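Local coordinates for serine hydrolase CCSP0084 (Cycloclasticus sp. P1, PDB 4I3F), which probably hydrolyses carbon-carbon bonds of meta-cleavage products from aromatic hydrocarbon breakdown, and ester bonds, as a serine hydrolase of the alpha/beta hydrolase fold, at residues 29-34 against 87-92; 34-39 against 75-80; 79-84 against 105-110. All blocks are in the same frame, centred on the assembly; numbering follows the deposited sequence. Where two conformers were deposited one is given.

Interaction 1. Residues 29-34 against 87-92; sequences TGSFNT and SQHNCP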
ATOM      1  N   THR A  29     -15.696 -10.941   1.151  1.00 16.07           N
ATOM      2  CA  THR A  29     -15.849  -9.506   0.988  1.00 14.16           C
ATOM      3  C   THR A  29     -16.522  -9.277  -0.349  1.00 15.69           C
ATOM      4  O   THR A  29     -15.854  -9.202  -1.386  1.00 14.99           O
ATOM      5  CB  THR A  29     -14.492  -8.772   1.028  1.00 15.64           C
ATOM      6  OG1 THR A  29     -13.587  -9.406   0.113  1.00 14.91           O
ATOM      7  CG2 THR A  29     -13.887  -8.833   2.428  1.00 13.88           C
ATOM      8  N   GLY A  30     -17.846  -9.190  -0.327  1.00 17.38           N
ATOM      9  CA  GLY A  30     -18.603  -9.070  -1.560  1.00 17.86           C
ATOM     10  C   GLY A  30     -18.558 -10.354  -2.371  1.00 20.95           C
ATOM     11  O   GLY A  30     -18.854 -11.426  -1.850  1.00 18.10           O
ATOM     12  N   SER A  31     -18.164 -10.243  -3.639  1.00 15.99           N
ATOM     13  CA  SER A  31     -18.252 -11.361  -4.570  1.00 17.85           C
ATOM     14  C   SER A  31     -17.030 -12.278  -4.540  1.00 15.23           C
ATOM     15  O   SER A  31     -16.974 -13.262  -5.285  1.00 15.96           O
ATOM     16  CB  SER A  31     -18.477 -10.848  -5.993  1.00 16.14           C
ATOM     17  OG  SER A  31     -17.427  -9.980  -6.386  1.00 17.48           O
ATOM     18  N   PHE A  32     -16.052 -11.970  -3.691  1.00 14.30           N
ATOM     19  CA  PHE A  32     -14.844 -12.787  -3.624  1.00 15.76           C
ATOM     20  C   PHE A  32     -14.334 -12.883  -2.192  1.00 15.53           C
ATOM     21  O   PHE A  32     -14.789 -12.141  -1.321  1.00 16.76           O
ATOM     22  CB  PHE A  32     -13.750 -12.190  -4.521  1.00 13.82           C
ATOM     23  CG  PHE A  32     -13.341 -10.807  -4.132  1.00 13.66           C
ATOM     24  CD1 PHE A  32     -12.205 -10.600  -3.360  1.00 15.03           C
ATOM     25  CD2 PHE A  32     -14.100  -9.705  -4.521  1.00 16.17           C
ATOM     26  CE1 PHE A  32     -11.834  -9.322  -2.984  1.00 11.84           C
ATOM     27  CE2 PHE A  32     -13.727  -8.419  -4.156  1.00 13.67           C
ATOM     28  CZ  PHE A  32     -12.593  -8.226  -3.380  1.00 13.20           C
ATOM     29  N   ASN A  33     -13.380 -13.781  -1.948  1.00 15.51           N
ATOM     30  CA  ASN A  33     -12.777 -13.890  -0.618  1.00 18.03           C
ATOM     31  C   ASN A  33     -11.502 -13.083  -0.460  1.00 16.86           C
ATOM     32  O   ASN A  33     -10.676 -13.028  -1.373  1.00 16.23           O
ATOM     33  CB  ASN A  33     -12.498 -15.349  -0.268  1.00 20.63           C
ATOM     34  CG  ASN A  33     -13.754 -16.110   0.056  1.00 28.56           C
ATOM     35  OD1 ASN A  33     -14.638 -15.599   0.736  1.00 33.88           O
ATOM     36  ND2 ASN A  33     -13.848 -17.340  -0.438  1.00 36.01           N
ATOM     37  N   THR A  34     -11.344 -12.475   0.712  1.00 12.46           N
ATOM     38  CA  THR A  34     -10.127 -11.743   1.044  1.00 13.79           C
ATOM     39  C   THR A  34      -9.250 -12.537   2.007  1.00 16.05           C
ATOM     40  O   THR A  34      -9.724 -13.009   3.040  1.00 17.40           O
ATOM     41  CB  THR A  34     -10.453 -10.379   1.670  1.00 15.62           C
ATOM     42  OG1 THR A  34     -10.933  -9.498   0.649  1.00 14.40           O
ATOM     43  CG2 THR A  34      -9.209  -9.761   2.302  1.00 15.18           C
ATOM     44  N   SER A  87      -6.050 -13.008  -2.573  1.00 13.44           N
ATOM     45  CA  SER A  87      -7.339 -12.329  -2.697  1.00 14.06           C
ATOM     46  C   SER A  87      -7.737 -12.133  -4.160  1.00 11.83           C
ATOM     47  O   SER A  87      -8.117 -11.029  -4.569  1.00 13.28           O
ATOM     48  CB  SER A  87      -7.309 -10.983  -1.976  1.00 14.88           C
ATOM     49  OG  SER A  87      -7.181 -11.169  -0.575  1.00 16.33           O
ATOM     50  N   GLN A  88      -7.650 -13.203  -4.946  1.00 15.87           N
ATOM     51  CA  GLN A  88      -8.018 -13.111  -6.347  0.50 17.32           C
ATOM     52  C   GLN A  88      -9.488 -12.729  -6.519  1.00 13.96           C
ATOM     53  O   GLN A  88     -10.369 -13.241  -5.831  1.00 16.69           O
ATOM     54  CB  GLN A  88      -7.680 -14.409  -7.076  0.50 18.56           C
ATOM     55  CG  GLN A  88      -6.182 -14.694  -7.070  0.50 21.57           C
ATOM     56  CD  GLN A  88      -5.373 -13.566  -7.695  0.50 22.66           C
ATOM     57  OE1 GLN A  88      -5.517 -13.272  -8.877  0.50 14.34           O
ATOM     58  NE2 GLN A  88      -4.516 -12.929  -6.899  0.50 20.99           N
ATOM     59  N   HIS A  89      -9.728 -11.806  -7.440  1.00 14.28           N
ATOM     60  CA  HIS A  89     -11.082 -11.351  -7.725  1.00 12.95           C
ATOM     61  C   HIS A  89     -11.793 -12.415  -8.544  1.00 14.13           C
ATOM     62  O   HIS A  89     -11.163 -13.182  -9.277  1.00 17.83           O
ATOM     63  CB  HIS A  89     -11.063 -10.003  -8.459  1.00 12.52           C
ATOM     64  CG  HIS A  89     -12.376  -9.281  -8.424  1.00 12.58           C
ATOM     65  ND1 HIS A  89     -13.335  -9.429  -9.401  1.00 20.18           N
ATOM     66  CD2 HIS A  89     -12.887  -8.406  -7.525  1.00 13.48           C
ATOM     67  CE1 HIS A  89     -14.386  -8.685  -9.103  1.00 21.60           C
ATOM     68  NE2 HIS A  89     -14.136  -8.048  -7.973  1.00 15.27           N
ATOM     69  N   ASN A  90     -13.112 -12.478  -8.404  1.00 14.55           N
ATOM     70  CA  ASN A  90     -13.905 -13.502  -9.060  1.00 16.10           C
ATOM     71  C   ASN A  90     -14.170 -13.210 -10.538  1.00 16.44           C
ATOM     72  O   ASN A  90     -14.465 -14.125 -11.311  1.00 17.58           O
ATOM     73  CB  ASN A  90     -15.231 -13.672  -8.320  1.00 16.20           C
ATOM     74  CG  ASN A  90     -16.059 -12.402  -8.313  1.00 15.84           C
ATOM     75  OD1 ASN A  90     -17.105 -12.317  -8.971  1.00 28.42           O
ATOM     76  ND2 ASN A  90     -15.606 -11.414  -7.572  1.00 14.75           N
ATOM     77  N   CYS A  91     -14.073 -11.941 -10.922  1.00 17.37           N
ATOM     78  CA  CYS A  91     -14.389 -11.507 -12.286  1.00 16.94           C
ATOM     79  C   CYS A  91     -13.586 -10.235 -12.548  1.00 18.93           C
ATOM     80  O   CYS A  91     -14.138  -9.133 -12.630  1.00 17.33           O
ATOM     81  CB  CYS A  91     -15.893 -11.229 -12.410  1.00 18.73           C
ATOM     82  SG  CYS A  91     -16.630 -11.461 -14.050  1.00 80.58           S
ATOM     83  N   PRO A  92     -12.260 -10.380 -12.674  1.00 16.31           N
ATOM     84  CA  PRO A  92     -11.375  -9.214 -12.745  1.00 14.73           C
ATOM     85  C   PRO A  92     -11.685  -8.359 -13.958  1.00 15.39           C
ATOM     86  O   PRO A  92     -11.752  -8.877 -15.069  1.00 16.49           O
ATOM     87  CB  PRO A  92      -9.980  -9.835 -12.884  1.00 14.77           C
ATOM     88  CG  PRO A  92     -10.214 -11.204 -13.449  1.00 16.26           C
ATOM     89  CD  PRO A  92     -11.537 -11.650 -12.875  1.00 18.62           C
TER
HETATM   90  O   HOH W   1     -10.378 -14.706  -3.545  1.00 20.03           O
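Phe32 meets the 87-92 loop from CB to the ring atoms CD2 and CE2. CB comes first, 3.7 Å from Asn90 ND2 and also near Gln88 O. CG sits between the backbone N and the carbonyl carbon (chi1 61°), and this turns the ring toward His89. CG itself lies 4.2 Å from His89 CD2. Further out, CD1 has Gln88 O near it, while CD2 and CE2 take the closest approach, CE2 meeting His89 CD2 at 3.5 Å. CZ, at the far end, stands farther off from the same CD2. The Phe32 and His89 rings meet obliquely, with planes at 45°. Thr29 O covers one face of the phenyl ring near its rim.

Residues 29-32 form a type II' beta turn, the hairpin turn that joins strands 23-29 and 32-39 at the margin of the alpha/beta hydrolase sheet. The loop packed on it leads from strand 75-79 to helix 96-113.

Asn90 ND2 lies over the rim of one His89 face and donates to Ser31 OG at 2.6 Å. The bond is short but bent (131°), and OG is tilted out of the amide plane. The Asn90 amide is nearly parallel to the Phe32 ring. A water donates to both Asn33 O and Gln88 O and bridges the two backbones. Ser87 OG packs on Thr34 CA at 3.4 Å; it is hydrogen-bonded to Asp80 O and accepts from Phe35 N.

Interaction 2. Residues 34-39 against 75-80; sequences TFLNEA and HCLAPD
Strands 34-39 and 75-79 run antiparallel, their axes 4.6 Å apart at closest approach, with Asn37-Ala78 and Ala39-Cys76 as hydrogen-bonded pairs. Leu36-Pro79 and Glu38-Leu77 are the non-hydrogen-bonded pairs between and beside them. At the end of the pairing, Asp80 N still donates to Phe35 O.

Asn37 adds a side-chain bond to the backbone ones. CG lies beside its own backbone N (chi1 -58°), which brings Asn37 ND2 within 3.1 Å of Ala78 O, close to the amide plane. Ala78 O therefore accepts from both N and ND2 of Asn37. A water links the same ND2 to Asp80 OD1. Asp80 OD2 packs 3.6 Å from Phe35 CD2 and is also bonded to Leu86 N.

On the face that carries Leu36, Glu38 and Leu77, the Glu38 carboxylate meets the ring of His75. His75 NE2 donates to Glu38 OE2 at 2.7 Å. The oxygen lies in the imidazole plane and uses its anti lone pair. Glu38 OE1 forms a salt bridge with Lys114, so both carboxylate oxygens are held, which probably favours the charged form. Leu77 CD1 lies over the centre of the imidazole. Leu36 CD1 packs 4.0 Å from Pro79 CB. Strand 32-39, second in the sheet and antiparallel to both its neighbours, is the reversed strand characteristic of the alpha/beta hydrolase fold.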
ATOM      1  N   THR A  34     -11.344 -12.475   0.712  1.00 12.46           N
ATOM      2  CA  THR A  34     -10.127 -11.743   1.044  1.00 13.79           C
ATOM      3  C   THR A  34      -9.250 -12.537   2.007  1.00 16.05           C
ATOM      4  O   THR A  34      -9.724 -13.009   3.040  1.00 17.40           O
ATOM      5  CB  THR A  34     -10.453 -10.379   1.670  1.00 15.62           C
ATOM      6  OG1 THR A  34     -10.933  -9.498   0.649  1.00 14.40           O
ATOM      7  CG2 THR A  34      -9.209  -9.761   2.302  1.00 15.18           C
ATOM      8  N   PHE A  35      -7.972 -12.693   1.665  1.00 14.81           N
ATOM      9  CA  PHE A  35      -7.035 -13.307   2.595  1.00 15.76           C
ATOM     10  C   PHE A  35      -6.593 -12.233   3.576  1.00 14.99           C
ATOM     11  O   PHE A  35      -6.164 -11.154   3.168  1.00 12.81           O
ATOM     12  CB  PHE A  35      -5.834 -13.888   1.856  1.00 16.39           C
ATOM     13  CG  PHE A  35      -4.835 -14.543   2.768  1.00 17.47           C
ATOM     14  CD1 PHE A  35      -5.084 -15.804   3.298  1.00 17.03           C
ATOM     15  CD2 PHE A  35      -3.660 -13.887   3.111  1.00 14.87           C
ATOM     16  CE1 PHE A  35      -4.177 -16.411   4.144  1.00 22.69           C
ATOM     17  CE2 PHE A  35      -2.746 -14.485   3.955  1.00 18.35           C
ATOM     18  CZ  PHE A  35      -3.002 -15.750   4.475  1.00 18.58           C
ATOM     19  N   LEU A  36      -6.719 -12.523   4.866  1.00 15.95           N
ATOM     20  CA  LEU A  36      -6.501 -11.514   5.890  1.00 15.24           C
ATOM     21  C   LEU A  36      -5.458 -11.940   6.914  1.00 14.16           C
ATOM     22  O   LEU A  36      -5.521 -13.038   7.460  1.00 19.02           O
ATOM     23  CB  LEU A  36      -7.821 -11.226   6.605  1.00 18.14           C
ATOM     24  CG  LEU A  36      -7.755 -10.210   7.743  1.00 19.21           C
ATOM     25  CD1 LEU A  36      -7.460  -8.822   7.200  1.00 18.15           C
ATOM     26  CD2 LEU A  36      -9.039 -10.228   8.554  1.00 17.48           C
ATOM     27  N   ASN A  37      -4.486 -11.071   7.160  1.00 16.71           N
ATOM     28  CA  ASN A  37      -3.600 -11.236   8.310  1.00 19.65           C
ATOM     29  C   ASN A  37      -4.053 -10.328   9.457  1.00 16.36           C
ATOM     30  O   ASN A  37      -4.398  -9.171   9.227  1.00 15.42           O
ATOM     31  CB  ASN A  37      -2.172 -10.867   7.928  1.00 17.94           C
ATOM     32  CG  ASN A  37      -1.640 -11.699   6.775  1.00 16.54           C
ATOM     33  OD1 ASN A  37      -1.173 -12.812   6.971  1.00 17.84           O
ATOM     34  ND2 ASN A  37      -1.688 -11.145   5.568  1.00 12.17           N
ATOM     35  N   GLU A  38      -4.053 -10.854  10.680  1.00 14.73           N
ATOM     36  CA  GLU A  38      -4.429 -10.072  11.856  1.00 17.65           C
ATOM     37  C   GLU A  38      -3.450 -10.264  13.006  1.00 18.61           C
ATOM     38  O   GLU A  38      -2.902 -11.345  13.198  1.00 20.17           O
ATOM     39  CB  GLU A  38      -5.814 -10.485  12.357  1.00 21.83           C
ATOM     40  CG  GLU A  38      -6.972  -9.795  11.690  1.00 22.56           C
ATOM     41  CD  GLU A  38      -8.293 -10.213  12.300  1.00 25.78           C
ATOM     42  OE1 GLU A  38      -8.747 -11.338  12.009  1.00 24.06           O
ATOM     43  OE2 GLU A  38      -8.861  -9.424  13.080  1.00 21.53           O
ATOM     44  N   ALA A  39      -3.259  -9.221  13.801  1.00 18.40           N
ATOM     45  CA  ALA A  39      -2.521  -9.365  15.053  1.00 18.84           C
ATOM     46  C   ALA A  39      -3.098  -8.382  16.061  1.00 19.23           C
ATOM     47  O   ALA A  39      -3.783  -7.434  15.668  1.00 19.23           O
ATOM     48  CB  ALA A  39      -1.041  -9.118  14.836  1.00 22.55           C
ATOM     49  N   HIS A  75      -4.933  -3.307  17.211  1.00 17.30           N
ATOM     50  CA  HIS A  75      -5.481  -4.416  16.439  1.00 14.87           C
ATOM     51  C   HIS A  75      -5.160  -4.175  14.979  1.00 13.44           C
ATOM     52  O   HIS A  75      -5.717  -3.272  14.357  1.00 15.49           O
ATOM     53  CB  HIS A  75      -6.998  -4.490  16.638  1.00 15.08           C
ATOM     54  CG  HIS A  75      -7.675  -5.541  15.812  1.00 17.79           C
ATOM     55  ND1 HIS A  75      -9.042  -5.574  15.630  1.00 19.51           N
ATOM     56  CD2 HIS A  75      -7.178  -6.589  15.111  1.00 18.22           C
ATOM     57  CE1 HIS A  75      -9.358  -6.597  14.855  1.00 24.82           C
ATOM     58  NE2 HIS A  75      -8.245  -7.232  14.531  1.00 24.98           N
ATOM     59  N   CYS A  76      -4.260  -4.979  14.422  1.00 14.88           N
ATOM     60  CA  CYS A  76      -3.835  -4.786  13.040  1.00 14.99           C
ATOM     61  C   CYS A  76      -4.550  -5.717  12.077  1.00 13.12           C
ATOM     62  O   CYS A  76      -4.625  -6.923  12.315  1.00 15.77           O
ATOM     63  CB  CYS A  76      -2.328  -5.003  12.921  1.00 14.19           C
ATOM     64  SG  CYS A  76      -1.356  -3.787  13.836  1.00 16.90           S
ATOM     65  N   LEU A  77      -5.063  -5.149  10.984  1.00 14.45           N
ATOM     66  CA  LEU A  77      -5.642  -5.928   9.897  1.00 13.57           C
ATOM     67  C   LEU A  77      -4.854  -5.613   8.627  1.00  9.81           C
ATOM     68  O   LEU A  77      -4.743  -4.452   8.235  1.00 11.96           O
ATOM     69  CB  LEU A  77      -7.125  -5.589   9.710  1.00 13.64           C
ATOM     70  CG  LEU A  77      -7.987  -5.843  10.950  1.00 16.44           C
ATOM     71  CD1 LEU A  77      -8.120  -4.587  11.801  1.00 15.69           C
ATOM     72  CD2 LEU A  77      -9.357  -6.384  10.556  1.00 24.38           C
ATOM     73  N   ALA A  78      -4.287  -6.643   8.001  1.00 11.35           N
ATOM     74  CA  ALA A  78      -3.497  -6.456   6.781  1.00  9.34           C
ATOM     75  C   ALA A  78      -3.942  -7.449   5.720  1.00  9.93           C
ATOM     76  O   ALA A  78      -3.470  -8.586   5.688  1.00 12.57           O
ATOM     77  CB  ALA A  78      -2.011  -6.635   7.075  1.00 14.53           C
ATOM     78  N   PRO A  79      -4.872  -7.034   4.855  1.00 10.58           N
ATOM     79  CA  PRO A  79      -5.367  -7.972   3.843  1.00 12.47           C
ATOM     80  C   PRO A  79      -4.524  -7.975   2.571  1.00 10.77           C
ATOM     81  O   PRO A  79      -3.875  -6.969   2.258  1.00  9.93           O
ATOM     82  CB  PRO A  79      -6.746  -7.404   3.516  1.00  9.39           C
ATOM     83  CG  PRO A  79      -6.548  -5.880   3.682  1.00  9.87           C
ATOM     84  CD  PRO A  79      -5.651  -5.777   4.892  1.00 11.50           C
ATOM     85  N   ASP A  80      -4.538  -9.093   1.850  1.00 13.26           N
ATOM     86  CA  ASP A  80      -4.111  -9.075   0.457  1.00 10.99           C
ATOM     87  C   ASP A  80      -5.181  -8.284  -0.286  1.00 13.63           C
ATOM     88  O   ASP A  80      -6.377  -8.570  -0.180  1.00 12.33           O
ATOM     89  CB  ASP A  80      -4.000 -10.484  -0.136  1.00 11.84           C
ATOM     90  CG  ASP A  80      -2.781 -11.256   0.364  1.00 16.48           C
ATOM     91  OD1 ASP A  80      -1.967 -10.700   1.134  1.00 14.40           O
ATOM     92  OD2 ASP A  80      -2.636 -12.437  -0.028  1.00 16.27           O
TER
HETATM   93  O   HOH W   2      -0.195 -11.765   3.041  1.00 15.77           O

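Interaction 3. Residues 79-84 against 105-110; sequences PDIAGF and QQQIDL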
ATOM      1  N   PRO A  79      -4.872  -7.034   4.855  1.00 10.58           N
ATOM      2  CA  PRO A  79      -5.367  -7.972   3.843  1.00 12.47           C
ATOM      3  C   PRO A  79      -4.524  -7.975   2.571  1.00 10.77           C
ATOM      4  O   PRO A  79      -3.875  -6.969   2.258  1.00  9.93           O
ATOM      5  CB  PRO A  79      -6.746  -7.404   3.516  1.00  9.39           C
ATOM      6  CG  PRO A  79      -6.548  -5.880   3.682  1.00  9.87           C
ATOM      7  CD  PRO A  79      -5.651  -5.777   4.892  1.00 11.50           C
ATOM      8  N   ASP A  80      -4.538  -9.093   1.850  1.00 13.26           N
ATOM      9  CA  ASP A  80      -4.111  -9.075   0.457  1.00 10.99           C
ATOM     10  C   ASP A  80      -5.181  -8.284  -0.286  1.00 13.63           C
ATOM     11  O   ASP A  80      -6.377  -8.570  -0.180  1.00 12.33           O
ATOM     12  CB  ASP A  80      -4.000 -10.484  -0.136  1.00 11.84           C
ATOM     13  CG  ASP A  80      -2.781 -11.256   0.364  1.00 16.48           C
ATOM     14  OD1 ASP A  80      -1.967 -10.700   1.134  1.00 14.40           O
ATOM     15  OD2 ASP A  80      -2.636 -12.437  -0.028  1.00 16.27           O
ATOM     16  N   ILE A  81      -4.749  -7.268  -1.018  1.00 13.89           N
ATOM     17  CA  ILE A  81      -5.669  -6.405  -1.742  1.00 10.92           C
ATOM     18  C   ILE A  81      -6.157  -7.176  -2.965  1.00 15.05           C
ATOM     19  O   ILE A  81      -5.441  -8.025  -3.498  1.00 11.87           O
ATOM     20  CB  ILE A  81      -4.966  -5.068  -2.071  1.00  8.09           C
ATOM     21  CG1 ILE A  81      -4.661  -4.324  -0.770  1.00 12.49           C
ATOM     22  CG2 ILE A  81      -5.807  -4.181  -2.966  1.00 13.20           C
ATOM     23  CD1 ILE A  81      -3.782  -3.099  -0.962  1.00 11.65           C
ATOM     24  N   ALA A  82      -7.398  -6.920  -3.377  1.00 11.39           N
ATOM     25  CA  ALA A  82      -8.023  -7.698  -4.440  1.00 10.32           C
ATOM     26  C   ALA A  82      -7.138  -7.747  -5.680  1.00 10.56           C
ATOM     27  O   ALA A  82      -6.565  -6.728  -6.088  1.00 13.47           O
ATOM     28  CB  ALA A  82      -9.409  -7.144  -4.771  1.00  9.45           C
ATOM     29  N   GLY A  83      -6.996  -8.938  -6.248  1.00 10.44           N
ATOM     30  CA  GLY A  83      -6.136  -9.127  -7.401  1.00 15.60           C
ATOM     31  C   GLY A  83      -4.709  -9.486  -7.034  1.00 14.65           C
ATOM     32  O   GLY A  83      -3.928  -9.888  -7.901  1.00 16.21           O
ATOM     33  N   PHE A  84      -4.351  -9.330  -5.762  1.00 13.29           N
ATOM     34  CA  PHE A  84      -2.990  -9.641  -5.309  1.00 12.52           C
ATOM     35  C   PHE A  84      -3.033 -10.840  -4.385  1.00 15.48           C
ATOM     36  O   PHE A  84      -4.042 -11.070  -3.721  1.00 13.98           O
ATOM     37  CB  PHE A  84      -2.391  -8.477  -4.515  1.00 12.44           C
ATOM     38  CG  PHE A  84      -2.087  -7.259  -5.339  1.00 12.85           C
ATOM     39  CD1 PHE A  84      -0.838  -7.099  -5.917  1.00 16.05           C
ATOM     40  CD2 PHE A  84      -3.043  -6.263  -5.515  1.00 13.26           C
ATOM     41  CE1 PHE A  84      -0.539  -5.970  -6.672  1.00 16.58           C
ATOM     42  CE2 PHE A  84      -2.755  -5.133  -6.270  1.00 13.10           C
ATOM     43  CZ  PHE A  84      -1.503  -4.991  -6.853  1.00 17.17           C
ATOM     44  N   GLN A 105     -14.260  -0.715  -2.171  1.00 14.91           N
ATOM     45  CA  GLN A 105     -15.362  -1.505  -1.623  1.00 12.25           C
ATOM     46  C   GLN A 105     -14.855  -2.709  -0.825  1.00 12.68           C
ATOM     47  O   GLN A 105     -15.462  -3.104   0.175  1.00 13.60           O
ATOM     48  CB  GLN A 105     -16.352  -1.947  -2.716  1.00 12.44           C
ATOM     49  CG  GLN A 105     -17.649  -2.522  -2.160  1.00 19.16           C
ATOM     50  CD  GLN A 105     -18.419  -1.514  -1.314  1.00 23.61           C
ATOM     51  OE1 GLN A 105     -18.643  -0.382  -1.738  1.00 24.78           O
ATOM     52  NE2 GLN A 105     -18.836  -1.928  -0.120  1.00 21.34           N
ATOM     53  N   GLN A 106     -13.739  -3.288  -1.254  1.00 11.74           N
ATOM     54  CA  GLN A 106     -13.149  -4.404  -0.517  1.00 12.96           C
ATOM     55  C   GLN A 106     -12.862  -4.035   0.941  1.00 12.08           C
ATOM     56  O   GLN A 106     -13.142  -4.816   1.858  1.00 12.21           O
ATOM     57  CB  GLN A 106     -11.856  -4.880  -1.190  1.00 10.04           C
ATOM     58  CG  GLN A 106     -11.158  -6.009  -0.406  1.00  9.59           C
ATOM     59  CD  GLN A 106      -9.779  -6.340  -0.937  1.00  9.88           C
ATOM     60  OE1 GLN A 106      -9.152  -5.528  -1.620  1.00 13.71           O
ATOM     61  NE2 GLN A 106      -9.291  -7.535  -0.616  1.00 10.60           N
ATOM     62  N   GLN A 107     -12.311  -2.847   1.171  1.00 12.53           N
ATOM     63  CA  GLN A 107     -11.945  -2.478   2.534  1.00 12.72           C
ATOM     64  C   GLN A 107     -13.168  -2.180   3.380  1.00 11.32           C
ATOM     65  O   GLN A 107     -13.188  -2.486   4.575  1.00 12.48           O
ATOM     66  CB  GLN A 107     -10.970  -1.289   2.545  1.00  8.34           C
ATOM     67  CG  GLN A 107      -9.697  -1.515   1.728  1.00 10.64           C
ATOM     68  CD  GLN A 107      -9.119  -2.908   1.909  1.00 12.53           C
ATOM     69  OE1 GLN A 107      -9.017  -3.409   3.020  1.00 14.25           O
ATOM     70  NE2 GLN A 107      -8.747  -3.540   0.810  1.00 23.47           N
ATOM     71  N   ILE A 108     -14.191  -1.585   2.770  1.00 11.80           N
ATOM     72  CA  ILE A 108     -15.453  -1.356   3.466  1.00 11.95           C
ATOM     73  C   ILE A 108     -16.111  -2.695   3.815  1.00 15.21           C
ATOM     74  O   ILE A 108     -16.578  -2.888   4.945  1.00 13.67           O
ATOM     75  CB  ILE A 108     -16.419  -0.502   2.630  1.00 11.21           C
ATOM     76  CG1 ILE A 108     -15.802   0.870   2.355  1.00 15.78           C
ATOM     77  CG2 ILE A 108     -17.761  -0.351   3.342  1.00 12.08           C
ATOM     78  CD1 ILE A 108     -15.466   1.637   3.617  1.00 16.61           C
ATOM     79  N   ASP A 109     -16.130  -3.616   2.850  1.00 12.13           N
ATOM     80  CA  ASP A 109     -16.681  -4.951   3.077  1.00 14.74           C
ATOM     81  C   ASP A 109     -15.899  -5.708   4.151  1.00 14.72           C
ATOM     82  O   ASP A 109     -16.480  -6.497   4.901  1.00 13.84           O
ATOM     83  CB  ASP A 109     -16.689  -5.766   1.782  1.00 14.31           C
ATOM     84  CG  ASP A 109     -17.707  -5.266   0.778  1.00 18.04           C
ATOM     85  OD1 ASP A 109     -18.631  -4.516   1.174  1.00 17.84           O
ATOM     86  OD2 ASP A 109     -17.582  -5.631  -0.415  1.00 18.57           O
ATOM     87  N   LEU A 110     -14.592  -5.474   4.224  1.00 15.24           N
ATOM     88  CA  LEU A 110     -13.761  -6.092   5.263  1.00 13.76           C
ATOM     89  C   LEU A 110     -14.108  -5.537   6.648  1.00 14.66           C
ATOM     90  O   LEU A 110     -14.321  -6.297   7.592  1.00 14.14           O
ATOM     91  CB  LEU A 110     -12.276  -5.868   4.962  1.00 11.87           C
ATOM     92  CG  LEU A 110     -11.242  -6.368   5.977  1.00 13.66           C
ATOM     93  CD1 LEU A 110     -11.383  -7.865   6.213  1.00 16.93           C
ATOM     94  CD2 LEU A 110      -9.818  -6.040   5.534  1.00  9.75           C
TER
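The flat amide of Gln106 meets the loop 79-84 with both of its polar atoms. Its edge carries one acceptor and one donor. Gln106 OE1 takes the hydrogen of Ala82 N at 2.8 Å, with that N tilted 26° from the carbonyl plane. Gln106 NE2 donates to Asp80 O at 3.1 Å, and Asp80 O receives it in its carbonyl plane, on a lone pair. The amide thus spans Ile81 and binds the backbone before and after it. Ile81 CG2 and Ala82 CB both pack against OE1. A second amide, that of Gln107, faces Pro79. Within the loop, the Phe84 ring has Ile81 O in plane at its edge.

This is the point in the alpha/beta hydrolase fold where the chain leaves strand 75-79 and turns toward helix 96-113, which then packs back on the sheet. Residues 81-84 form a type II beta turn, closed by the bond from Phe84 N to Ile81 O. Gly83 takes the positive phi that such a turn needs at its third position.

With chi1 at 177° and an extended chain beyond CG, Gln106 carries its amide out from the helix to the loop backbone. NE2 has a second acceptor in Thr34 OG1 of strand 32-39. The amide therefore ties helix, loop and strand together. Asp80 O is shared too, since it also accepts from Ser87 OG. Ile81 touches Met126, which lies within the Gly-X-Ser-X-Gly sequence of a probable nucleophile elbow.

One helical turn from Gln106, Leu110 CD2 packs on Pro79 CG at 3.8 Å. Gln107 bends at its second torsion and comes to the same proline. Its amide is buried with no polar partner in the model, and Gln107 OE1 rests 3.6 Å from Pro79 CG.

The three contacts gather around the end of strand 75-79. The centres of interaction 1 and interaction 2 are about 15 Å apart. Interaction 3 has its centre about 10 Å from that of interaction 2 and about 8 Å from that of interaction 1. Interactions 1 and 2 follow one another along strand 32-39 and share Thr34. Interactions 2 and 3 share Pro79 and Asp80, where strand 75-79 gives way to the loop before helix 96-113. Along the chain, interaction 2 falls between the outer ends of interaction 1, while the segments of 1 and 3 alternate. Ser87 OG, bonded to Asp80 O and Phe35 N, joins the loop to strand 32-39. Gln106 NE2, bonded to Asp80 O and Thr34 OG1, ties in the helix.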